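Local coordinates for protein putative alpha-L-fucosidase (Bacteroides thetaiotaomicron, PDB 3EYP) that probably hydrolyses alpha-L-fucosides as a glycoside hydrolase of family 29, with a TIM-barrel-type catalytic domain joined to an F5/8 type C domain, at residues L8-A12 with R13-W17; T52-C56 with R57-Q61; Y91-N95 with A96-N100; G214-G217 with D218-A222; I408-P411 with E412-D415. All blocks are in the same frame, centred on the assembly; numbering follows the deposited sequence. Where two conformers were deposited one is given.

Contact 1 of 5, residues L8-A12 with R13-W17; sequences LVPSA and RQLEW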
# COMPACT_ATOMS: atom_id res chain seq x y z
N LEU A 8 -2.01 12.24 -16.80
CA LEU A 8 -2.23 10.78 -16.65
C LEU A 8 -3.16 10.48 -15.48
O LEU A 8 -3.15 11.15 -14.45
CB LEU A 8 -0.86 10.06 -16.47
CG LEU A 8 0.14 10.27 -17.65
CD1 LEU A 8 1.33 9.36 -17.42
CD2 LEU A 8 -0.52 10.06 -19.04
N VAL A 9 -4.00 9.48 -15.65
CA VAL A 9 -5.03 9.13 -14.68
C VAL A 9 -5.02 7.62 -14.32
O VAL A 9 -4.53 6.77 -15.08
CB VAL A 9 -6.45 9.55 -15.22
CG1 VAL A 9 -6.48 11.06 -15.61
CG2 VAL A 9 -6.83 8.69 -16.39
N PRO A 10 -5.53 7.28 -13.15
CA PRO A 10 -5.52 5.90 -12.73
C PRO A 10 -6.55 5.04 -13.44
O PRO A 10 -7.61 5.52 -13.85
CB PRO A 10 -5.88 5.99 -11.25
CG PRO A 10 -6.77 7.21 -11.19
CD PRO A 10 -6.07 8.17 -12.11
N SER A 11 -6.22 3.77 -13.51
CA SER A 11 -7.15 2.74 -14.01
C SER A 11 -8.13 2.31 -12.94
O SER A 11 -8.03 2.65 -11.78
CB SER A 11 -6.40 1.52 -14.50
OG SER A 11 -5.78 0.87 -13.42
N ALA A 12 -9.12 1.52 -13.36
CA ALA A 12 -10.12 1.02 -12.40
C ALA A 12 -9.41 0.20 -11.28
O ALA A 12 -9.73 0.29 -10.09
CB ALA A 12 -11.22 0.15 -13.11
N ARG A 13 -8.42 -0.58 -11.70
CA ARG A 13 -7.59 -1.41 -10.78
C ARG A 13 -6.83 -0.56 -9.78
O ARG A 13 -6.73 -0.86 -8.62
CB ARG A 13 -6.58 -2.29 -11.55
CG ARG A 13 -7.27 -3.55 -12.05
CD ARG A 13 -6.28 -4.63 -12.61
NE ARG A 13 -5.32 -4.10 -13.53
CZ ARG A 13 -5.53 -3.96 -14.82
NH1 ARG A 13 -6.66 -4.35 -15.36
NH2 ARG A 13 -4.60 -3.45 -15.58
N GLN A 14 -6.28 0.51 -10.29
CA GLN A 14 -5.48 1.40 -9.49
C GLN A 14 -6.36 2.13 -8.50
O GLN A 14 -6.00 2.34 -7.40
CB GLN A 14 -4.61 2.33 -10.33
CG GLN A 14 -3.54 1.57 -11.11
CD GLN A 14 -2.84 2.45 -12.14
OE1 GLN A 14 -3.49 3.26 -12.81
NE2 GLN A 14 -1.53 2.28 -12.31
N LEU A 15 -7.57 2.47 -8.90
CA LEU A 15 -8.50 3.12 -7.96
C LEU A 15 -8.90 2.15 -6.83
O LEU A 15 -9.01 2.50 -5.67
CB LEU A 15 -9.75 3.60 -8.71
CG LEU A 15 -9.66 4.78 -9.66
CD1 LEU A 15 -11.03 4.83 -10.49
CD2 LEU A 15 -9.42 6.04 -8.79
N GLU A 16 -9.17 0.91 -7.20
CA GLU A 16 -9.58 -0.12 -6.22
C GLU A 16 -8.46 -0.33 -5.18
O GLU A 16 -8.68 -0.34 -3.96
CB GLU A 16 -9.94 -1.42 -6.97
CG GLU A 16 -10.29 -2.62 -6.05
CD GLU A 16 -9.05 -3.30 -5.48
OE1 GLU A 16 -8.12 -3.57 -6.29
OE2 GLU A 16 -9.01 -3.56 -4.25
N TRP A 17 -7.25 -0.41 -5.69
CA TRP A 17 -6.03 -0.61 -4.87
C TRP A 17 -5.79 0.56 -3.94
O TRP A 17 -5.55 0.41 -2.75
CB TRP A 17 -4.81 -0.85 -5.79
CG TRP A 17 -3.46 -0.74 -5.15
CD1 TRP A 17 -2.75 -1.74 -4.56
CD2 TRP A 17 -2.61 0.44 -5.11
NE1 TRP A 17 -1.51 -1.27 -4.14
CE2 TRP A 17 -1.41 0.06 -4.44
CE3 TRP A 17 -2.78 1.76 -5.49
CZ2 TRP A 17 -0.40 0.96 -4.19
CZ3 TRP A 17 -1.76 2.66 -5.24
CH2 TRP A 17 -0.57 2.26 -4.60
O HOH W 1 -3.30 4.26 -15.31
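Q14 OE1 takes two good hydrogen bonds, one from S11 N at 2.9 Å and one from a water at 2.7 Å, and the first of these is half of a capping box at the start of helix 12-20. The S11 N-H points almost straight at the oxygen (169°), in the plane of the amide and on a lone pair. The other half runs the opposite way: Q14 N donates to S11 OG over 3.2 Å, so S11, the N-cap residue, closes off a backbone N-H of the first turn. With chi1 at 67°, OG sits between its own backbone N and carbonyl carbon, which turns it back over the helix end and brings it alongside Q14 CG. The Q14 chain runs extended beyond CG, and its NE2 is held by the carbonyls of D205 and Y249, which fixes the turn of the amide. From there the backbone bonds of the helix take over, L15 N to S11 O and E16 N to A12 O. Outside the polar box, the P10 ring meets L15 at a slant, CG against CD2 at 3.8 Å. The water that reaches Q14 OE1 gives its second proton to V9 O, 2.8 Å away.

Contact 2 of 5, residues T52-C56 with R57-Q61; sequences TALDC and RQWMQ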
# COMPACT_ATOMS: atom_id res chain seq x y z
N THR A 52 2.26 -26.47 13.53
CA THR A 52 1.63 -27.38 14.50
C THR A 52 0.25 -26.99 14.92
O THR A 52 -0.49 -27.81 15.45
CB THR A 52 2.52 -27.62 15.69
OG1 THR A 52 2.93 -26.38 16.30
CG2 THR A 52 3.77 -28.47 15.21
N ALA A 53 -0.14 -25.78 14.58
CA ALA A 53 -1.45 -25.30 14.95
C ALA A 53 -1.95 -24.24 13.98
O ALA A 53 -2.52 -23.24 14.39
CB ALA A 53 -1.46 -24.73 16.39
N LEU A 54 -1.71 -24.51 12.71
CA LEU A 54 -1.95 -23.53 11.63
C LEU A 54 -3.43 -23.20 11.53
O LEU A 54 -4.32 -24.07 11.53
CB LEU A 54 -1.44 -24.04 10.28
CG LEU A 54 -1.82 -23.20 9.06
CD1 LEU A 54 -0.79 -22.03 8.94
CD2 LEU A 54 -1.88 -23.96 7.73
N ASP A 55 -3.69 -21.90 11.48
CA ASP A 55 -5.07 -21.40 11.37
C ASP A 55 -5.12 -20.05 10.71
O ASP A 55 -4.89 -19.01 11.33
CB ASP A 55 -5.73 -21.28 12.75
CG ASP A 55 -7.21 -21.01 12.66
OD1 ASP A 55 -7.74 -20.81 11.56
OD2 ASP A 55 -7.85 -21.01 13.72
N CYS A 56 -5.34 -20.12 9.44
CA CYS A 56 -5.46 -18.88 8.58
C CYS A 56 -6.64 -17.99 9.01
O CYS A 56 -6.70 -16.80 8.68
CB CYS A 56 -5.55 -19.24 7.13
SG CYS A 56 -4.00 -19.93 6.46
N ARG A 57 -7.57 -18.58 9.76
CA ARG A 57 -8.72 -17.81 10.27
C ARG A 57 -8.22 -16.84 11.34
O ARG A 57 -8.65 -15.67 11.41
CB ARG A 57 -9.84 -18.73 10.83
CG ARG A 57 -10.49 -19.68 9.73
CD ARG A 57 -11.55 -20.59 10.35
NE ARG A 57 -12.79 -19.85 10.53
CZ ARG A 57 -13.27 -19.38 11.69
NH1 ARG A 57 -14.39 -18.69 11.68
NH2 ARG A 57 -12.67 -19.61 12.85
N GLN A 58 -7.26 -17.33 12.09
CA GLN A 58 -6.61 -16.53 13.15
C GLN A 58 -5.94 -15.30 12.50
O GLN A 58 -5.98 -14.19 13.02
CB GLN A 58 -5.61 -17.33 13.95
CG GLN A 58 -5.04 -16.56 15.13
CD GLN A 58 -3.61 -16.15 14.96
OE1 GLN A 58 -3.03 -16.34 13.90
NE2 GLN A 58 -3.02 -15.59 15.99
N TRP A 59 -5.34 -15.53 11.34
CA TRP A 59 -4.65 -14.47 10.60
C TRP A 59 -5.70 -13.47 10.20
O TRP A 59 -5.43 -12.29 10.28
CB TRP A 59 -3.94 -14.95 9.34
CG TRP A 59 -2.98 -16.08 9.47
CD1 TRP A 59 -2.67 -16.80 10.60
CD2 TRP A 59 -2.26 -16.67 8.42
NE1 TRP A 59 -1.78 -17.76 10.32
CE2 TRP A 59 -1.49 -17.72 8.98
CE3 TRP A 59 -2.13 -16.38 7.06
CZ2 TRP A 59 -0.63 -18.52 8.22
CZ3 TRP A 59 -1.28 -17.18 6.28
CH2 TRP A 59 -0.51 -18.24 6.88
N MET A 60 -6.87 -13.95 9.75
CA MET A 60 -7.91 -13.03 9.24
C MET A 60 -8.49 -12.22 10.39
O MET A 60 -8.88 -11.09 10.23
CB MET A 60 -9.06 -13.73 8.51
CG MET A 60 -8.78 -14.39 7.14
SD MET A 60 -7.65 -13.58 5.99
CE MET A 60 -6.37 -14.79 5.84
N GLN A 61 -8.53 -12.79 11.56
CA GLN A 61 -9.07 -12.05 12.75
C GLN A 61 -8.15 -10.90 13.12
O GLN A 61 -8.57 -9.78 13.46
CB GLN A 61 -9.27 -13.00 13.93
CG GLN A 61 -10.39 -13.99 13.71
CD GLN A 61 -10.20 -15.31 14.44
OE1 GLN A 61 -9.52 -15.39 15.47
NE2 GLN A 61 -10.84 -16.38 13.92
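The indole of W59 turns one face to C56, three residues earlier in the chain. Starting at CB, which lies 3.4 Å from C56 O, the side chain leaves with CG beside its own backbone N (chi1 -53°), and this swings the ring toward the start of helix 56-65. C56 CA lies over the five-membered ring of that face, a CH-pi contact 3.9 Å from the ring centroid and only 11° off the normal. CD1 comes up to D55 O at 3.2 Å, while NE1 finds its hydrogen bond at G302 O. Farther out, the six-membered ring carries C56 SG over the same face, 3.8 Å from its centroid and 8° off the normal, nearly plumb above the benzo ring. CZ2, on the outer rim, is met obliquely by L54 CD1 at 3.6 Å.

The polar side of the turn belongs to D55. Its OD1 accepts from R57 N at 2.9 Å, approached from above the carboxylate plane, and also lies close to R57 CB. The R57 guanidinium leads away to a salt bridge with E115 on helix 105-116. Behind the cap, M60 N bonds to C56 O in the first helical turn. Together these features make an aspartate N-cap at the head of a helix of the TIM-barrel-type domain, with a cysteine sulfur-aromatic contact packed beside it.

Contact 3 of 5, residues Y91-N95 with A96-N100; sequences YSVKN and AAWKN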
# COMPACT_ATOMS: atom_id res chain seq x y z
N TYR A 91 9.24 -29.75 -4.60
CA TYR A 91 9.77 -28.84 -3.55
C TYR A 91 8.60 -28.01 -2.99
O TYR A 91 8.45 -26.81 -3.22
CB TYR A 91 10.94 -27.99 -4.09
CG TYR A 91 11.85 -27.51 -2.99
CD1 TYR A 91 12.44 -28.41 -2.11
CD2 TYR A 91 12.09 -26.15 -2.80
CE1 TYR A 91 13.24 -27.97 -1.10
CE2 TYR A 91 12.88 -25.70 -1.78
CZ TYR A 91 13.44 -26.59 -0.92
OH TYR A 91 14.24 -26.12 0.10
N SER A 92 7.75 -28.72 -2.26
CA SER A 92 6.49 -28.20 -1.74
C SER A 92 5.96 -28.92 -0.53
O SER A 92 6.51 -29.92 -0.06
CB SER A 92 5.39 -28.25 -2.82
OG SER A 92 4.86 -29.54 -2.90
N VAL A 93 4.79 -28.43 -0.14
CA VAL A 93 4.01 -29.02 0.94
C VAL A 93 3.70 -30.50 0.71
O VAL A 93 3.57 -31.26 1.64
CB VAL A 93 2.70 -28.25 1.29
CG1 VAL A 93 3.08 -27.02 2.10
CG2 VAL A 93 1.82 -27.89 0.01
N LYS A 94 3.67 -30.88 -0.56
CA LYS A 94 3.43 -32.29 -0.99
C LYS A 94 4.37 -33.24 -0.27
O LYS A 94 4.06 -34.42 -0.05
CB LYS A 94 3.64 -32.48 -2.52
CG LYS A 94 2.45 -33.14 -3.18
CD LYS A 94 2.66 -33.74 -4.59
CE LYS A 94 3.92 -33.35 -5.38
NZ LYS A 94 3.68 -33.13 -6.89
N ASN A 95 5.53 -32.70 0.10
CA ASN A 95 6.65 -33.48 0.68
C ASN A 95 7.13 -33.02 2.05
O ASN A 95 8.19 -33.37 2.50
CB ASN A 95 7.78 -33.58 -0.31
CG ASN A 95 7.43 -34.52 -1.47
OD1 ASN A 95 7.07 -35.69 -1.26
ND2 ASN A 95 7.51 -34.01 -2.69
N ALA A 96 6.24 -32.27 2.67
CA ALA A 96 6.35 -31.80 4.04
C ALA A 96 5.91 -32.88 5.04
O ALA A 96 5.20 -33.83 4.70
CB ALA A 96 5.52 -30.51 4.25
N ALA A 97 6.34 -32.70 6.25
CA ALA A 97 5.88 -33.56 7.35
C ALA A 97 4.46 -33.14 7.70
O ALA A 97 3.62 -33.95 8.02
CB ALA A 97 6.83 -33.48 8.56
N TRP A 98 4.16 -31.87 7.47
CA TRP A 98 2.88 -31.25 7.81
C TRP A 98 1.76 -32.04 7.14
O TRP A 98 1.77 -32.27 5.94
CB TRP A 98 2.80 -29.80 7.30
CG TRP A 98 1.50 -29.09 7.59
CD1 TRP A 98 0.92 -28.90 8.82
CD2 TRP A 98 0.66 -28.42 6.65
NE1 TRP A 98 -0.24 -28.20 8.70
CE2 TRP A 98 -0.43 -27.88 7.38
CE3 TRP A 98 0.70 -28.23 5.27
CZ2 TRP A 98 -1.44 -27.16 6.77
CZ3 TRP A 98 -0.31 -27.54 4.67
CH2 TRP A 98 -1.39 -27.02 5.41
N LYS A 99 0.82 -32.48 7.94
CA LYS A 99 -0.35 -33.18 7.37
C LYS A 99 0.01 -34.38 6.48
O LYS A 99 -0.73 -34.75 5.57
CB LYS A 99 -1.21 -32.19 6.61
CG LYS A 99 -2.10 -31.38 7.57
CD LYS A 99 -2.96 -30.40 6.90
CE LYS A 99 -3.76 -29.64 7.92
NZ LYS A 99 -5.04 -29.10 7.36
N ASN A 100 1.15 -34.98 6.79
CA ASN A 100 1.68 -36.13 6.04
C ASN A 100 1.73 -35.89 4.54
O ASN A 100 1.53 -36.77 3.71
CB ASN A 100 0.87 -37.40 6.41
CG ASN A 100 1.50 -38.71 5.88
OD1 ASN A 100 0.77 -39.59 5.46
ND2 ASN A 100 2.83 -38.81 5.86
O HOH W 2 1.25 -31.07 3.48
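An ST turn leads into a short 3-10 turn at residues 93-94, in the long connection between strand 70-76 and helix 105-116. A96 N closes the turn onto V93 O at 3.0 Å; the N-H is well aligned (164°), yet it comes from above the carbonyl plane, not along a lone pair. The same oxygen lies 3.3 Å from A96 CB and takes a second hydrogen bond from a water, which also donates to W98 O at 2.8 Å and so ties the turn to the backbone that follows. Before the turn, S92 OG accepts from K94 N at 2.9 Å.

On the apolar side, V93 and W98 lie side by side and point the same way. V93 CG1 reaches W98 CE3 at 4.1 Å, an oblique and fairly loose touch. W98 has its CG opposite the backbone N (chi1 179°), which sends the indole back toward the turn, and L54, P51 and V105 pack on it from outside. N95 ND2 bonds to D90 O, and N95 O accepts from T46. The result is an ST turn followed by a 3-10 turn, in a beta-to-alpha connection of the TIM-barrel-type domain.

Contact 4 of 5, residues G214-G217 with D218-A222; sequences GEAG and DPCWA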
# COMPACT_ATOMS: atom_id res chain seq x y z
N GLY A 214 9.32 1.95 5.17
CA GLY A 214 7.93 2.40 5.23
C GLY A 214 7.77 3.89 4.98
O GLY A 214 6.81 4.53 5.44
N GLU A 215 8.74 4.44 4.27
CA GLU A 215 8.82 5.87 3.99
C GLU A 215 8.75 6.19 2.50
O GLU A 215 9.75 6.16 1.80
CB GLU A 215 10.13 6.45 4.53
CG GLU A 215 10.36 6.34 6.04
CD GLU A 215 11.74 6.84 6.41
OE1 GLU A 215 12.24 7.70 5.66
OE2 GLU A 215 12.33 6.37 7.41
N ALA A 216 7.56 6.48 2.03
CA ALA A 216 7.42 7.03 0.68
C ALA A 216 7.93 8.51 0.70
O ALA A 216 8.04 9.13 1.77
CB ALA A 216 5.97 6.93 0.25
N GLY A 217 8.21 9.08 -0.47
CA GLY A 217 8.74 10.41 -0.56
C GLY A 217 7.76 11.52 -0.23
O GLY A 217 6.52 11.32 -0.18
N ASP A 218 8.33 12.70 -0.04
CA ASP A 218 7.52 13.93 0.04
C ASP A 218 8.17 14.90 -0.94
O ASP A 218 9.26 15.41 -0.70
CB ASP A 218 7.48 14.43 1.48
CG ASP A 218 6.67 15.67 1.65
OD1 ASP A 218 6.56 16.13 2.80
OD2 ASP A 218 6.19 16.23 0.65
N PRO A 219 7.55 15.12 -2.10
CA PRO A 219 6.29 14.57 -2.54
C PRO A 219 6.45 13.13 -3.00
O PRO A 219 7.54 12.62 -3.17
CB PRO A 219 5.93 15.41 -3.76
CG PRO A 219 7.31 15.79 -4.31
CD PRO A 219 8.14 16.03 -3.10
N CYS A 220 5.29 12.51 -3.19
CA CYS A 220 5.22 11.23 -3.83
C CYS A 220 4.11 11.27 -4.87
O CYS A 220 2.95 11.19 -4.54
CB CYS A 220 4.95 10.13 -2.77
SG CYS A 220 4.89 8.46 -3.50
N TRP A 221 4.50 11.36 -6.13
CA TRP A 221 3.54 11.36 -7.24
C TRP A 221 3.19 9.95 -7.66
O TRP A 221 3.99 9.00 -7.49
CB TRP A 221 4.08 12.14 -8.45
CG TRP A 221 4.66 13.45 -8.11
CD1 TRP A 221 5.98 13.72 -7.93
CD2 TRP A 221 3.95 14.67 -7.82
NE1 TRP A 221 6.14 15.03 -7.58
CE2 TRP A 221 4.93 15.65 -7.52
CE3 TRP A 221 2.61 15.05 -7.83
CZ2 TRP A 221 4.59 16.96 -7.19
CZ3 TRP A 221 2.28 16.38 -7.50
CH2 TRP A 221 3.26 17.30 -7.20
N ALA A 222 1.97 9.80 -8.19
CA ALA A 222 1.51 8.49 -8.61
C ALA A 222 2.16 8.13 -9.92
O ALA A 222 2.18 6.96 -10.33
CB ALA A 222 -0.01 8.47 -8.76
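C220 turns its side chain toward the preceding residues, and its SG comes within 4.2 Å of A216 CB, whose own bond points to the side. The thiol is carried there by the extended first torsion of C220, its sulfur opposite the backbone N (chi1 -179°). C220 CB itself comes up to G217 O at 3.3 Å, so the methylene lies against a backbone carbonyl and the sulfur loosely against a methyl group. D218 behaves differently: its carboxylate leads away from the bend, and OD1 makes a salt bridge with K416.

Between these side chains the chain turns at P219. This residue follows a cis peptide bond, and in this bend P219 O lies 3.1 Å from G217 C. No hydrogen bond joins the two halves, and their backbone groups are served by residues from outside instead: A216 O accepts from R288, and C220 O from N289. Beyond the bend, P219 CB lies over one face of the W221 indole, while H391 meets that ring edge-to-face.

The segment is a largely buried loop between strand 193-195 and strand 223-224. Its cis-proline bend touches Q417 and A418 of the region between strands 408-409 and 423-432, so it packs along the boundary between the TIM-barrel-type domain and the F5/8 type C domain.

Contact 5 of 5, residues I408-P411 with E412-D415; sequences ITIP and EATD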
# COMPACT_ATOMS: atom_id res chain seq x y z
N ILE A 408 -1.27 32.96 10.60
CA ILE A 408 -0.08 32.33 11.16
C ILE A 408 0.18 31.08 10.35
O ILE A 408 -0.73 30.31 10.06
CB ILE A 408 -0.26 31.97 12.66
CG1 ILE A 408 -0.55 33.22 13.48
CG2 ILE A 408 0.97 31.30 13.24
CD1 ILE A 408 -2.03 33.34 13.89
N THR A 409 1.43 30.90 9.95
CA THR A 409 1.76 29.77 9.11
C THR A 409 1.90 28.55 10.00
O THR A 409 2.13 28.65 11.20
CB THR A 409 3.04 29.94 8.29
OG1 THR A 409 4.20 29.77 9.13
CG2 THR A 409 3.04 31.27 7.55
N ILE A 410 1.71 27.39 9.38
CA ILE A 410 1.94 26.11 10.03
C ILE A 410 3.19 25.51 9.40
O ILE A 410 3.17 25.17 8.24
CB ILE A 410 0.74 25.15 9.85
CG1 ILE A 410 -0.53 25.74 10.50
CG2 ILE A 410 1.06 23.81 10.52
CD1 ILE A 410 -1.82 24.99 10.20
N PRO A 411 4.29 25.42 10.16
CA PRO A 411 5.58 25.07 9.58
C PRO A 411 5.57 23.84 8.75
O PRO A 411 6.27 23.79 7.76
CB PRO A 411 6.45 24.84 10.80
CG PRO A 411 5.90 25.77 11.84
CD PRO A 411 4.40 25.76 11.59
N GLU A 412 4.78 22.86 9.17
CA GLU A 412 4.79 21.52 8.55
C GLU A 412 3.85 21.45 7.34
O GLU A 412 3.81 20.46 6.58
CB GLU A 412 4.40 20.43 9.62
CG GLU A 412 5.22 20.41 10.97
CD GLU A 412 4.63 21.35 12.05
OE1 GLU A 412 3.96 22.31 11.66
OE2 GLU A 412 4.83 21.13 13.29
N ALA A 413 3.09 22.52 7.16
CA ALA A 413 2.08 22.59 6.11
C ALA A 413 2.20 23.84 5.27
O ALA A 413 1.20 24.47 4.95
CB ALA A 413 0.64 22.49 6.70
N THR A 414 3.44 24.15 4.93
CA THR A 414 3.82 25.26 4.07
C THR A 414 4.52 24.84 2.78
O THR A 414 5.53 24.15 2.77
CB THR A 414 4.72 26.19 4.84
OG1 THR A 414 4.10 26.54 6.08
CG2 THR A 414 5.05 27.46 4.01
N ASP A 415 3.93 25.27 1.68
CA ASP A 415 4.47 25.04 0.35
C ASP A 415 4.68 23.55 0.13
O ASP A 415 5.71 23.11 -0.40
CB ASP A 415 5.79 25.82 0.22
CG ASP A 415 5.58 27.36 0.30
OD1 ASP A 415 4.48 27.84 -0.06
OD2 ASP A 415 6.53 28.05 0.76
O HOH W 3 1.59 27.52 6.48
O HOH W 4 5.94 22.49 5.19
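As the chain leaves edge strand 408-409 it folds into a type I beta turn, I410-A413, with P411 and E412 at its corners, where A413 N donates to I410 O at 2.9 Å. That carbonyl oxygen is gripped twice, for T414 OG1 also gives it a proton, over 2.7 Å. The two donors come from opposite faces of the carbonyl plane, each well out of it, and neither lies on a lone pair. T414 places its hydroxyl by setting OG1 opposite its own carbonyl carbon (chi1 -52°), which leaves the oxygen beside the backbone N and facing the turn. The same hydroxyl accepts from a water that in turn takes the proton of I410 N, and a second water links P411 O with T414 N.

Among the side chains, I410 CG2 meets A413 CB at 4.1 Å and E412 OE1 at 3.5 Å, the isoleucine and glutamate side chains crossing at about a right angle. E412 is bent at its second torsion (chi2 88°), so its chain doubles back alongside the P411 ring and OE1 comes 3.5 Å from P411 CD. Its other oxygen, OE2, accepts from A428 N on strand 423-432. I410 itself packs on V398 and Y400 of strand 393-401 and on L427, so it lies between the two sheets of the F5/8 type C domain.

Held by a backbone N-H and a hydroxyl on opposite faces, I410 O is well satisfied, and the hydroxyl, which also accepts from a water, ties the residue after the turn to it.

How the contacts relate
The five contacts follow one another along the chain. Contacts 1 to 4 belong to the fucosidase-family domain and contact 5 to the F5/8 type C domain. Contacts 1 and 2 each open a helix, 12-20 and 56-65, while contact 3 lies in the connection ahead of helix 105-116. Contacts 2 and 3, with centres about 18 Å apart, touch directly: L54 CD2 packs on W98 CZ2 at 3.4 Å. Contact 4 lies near the domain boundary, its nearest atoms about 6 Å from those of both contact 1 and contact 5, without touching either. Contacts 3 and 5, about 58 Å apart between centres, mark opposite sides of this elongated two-domain chain.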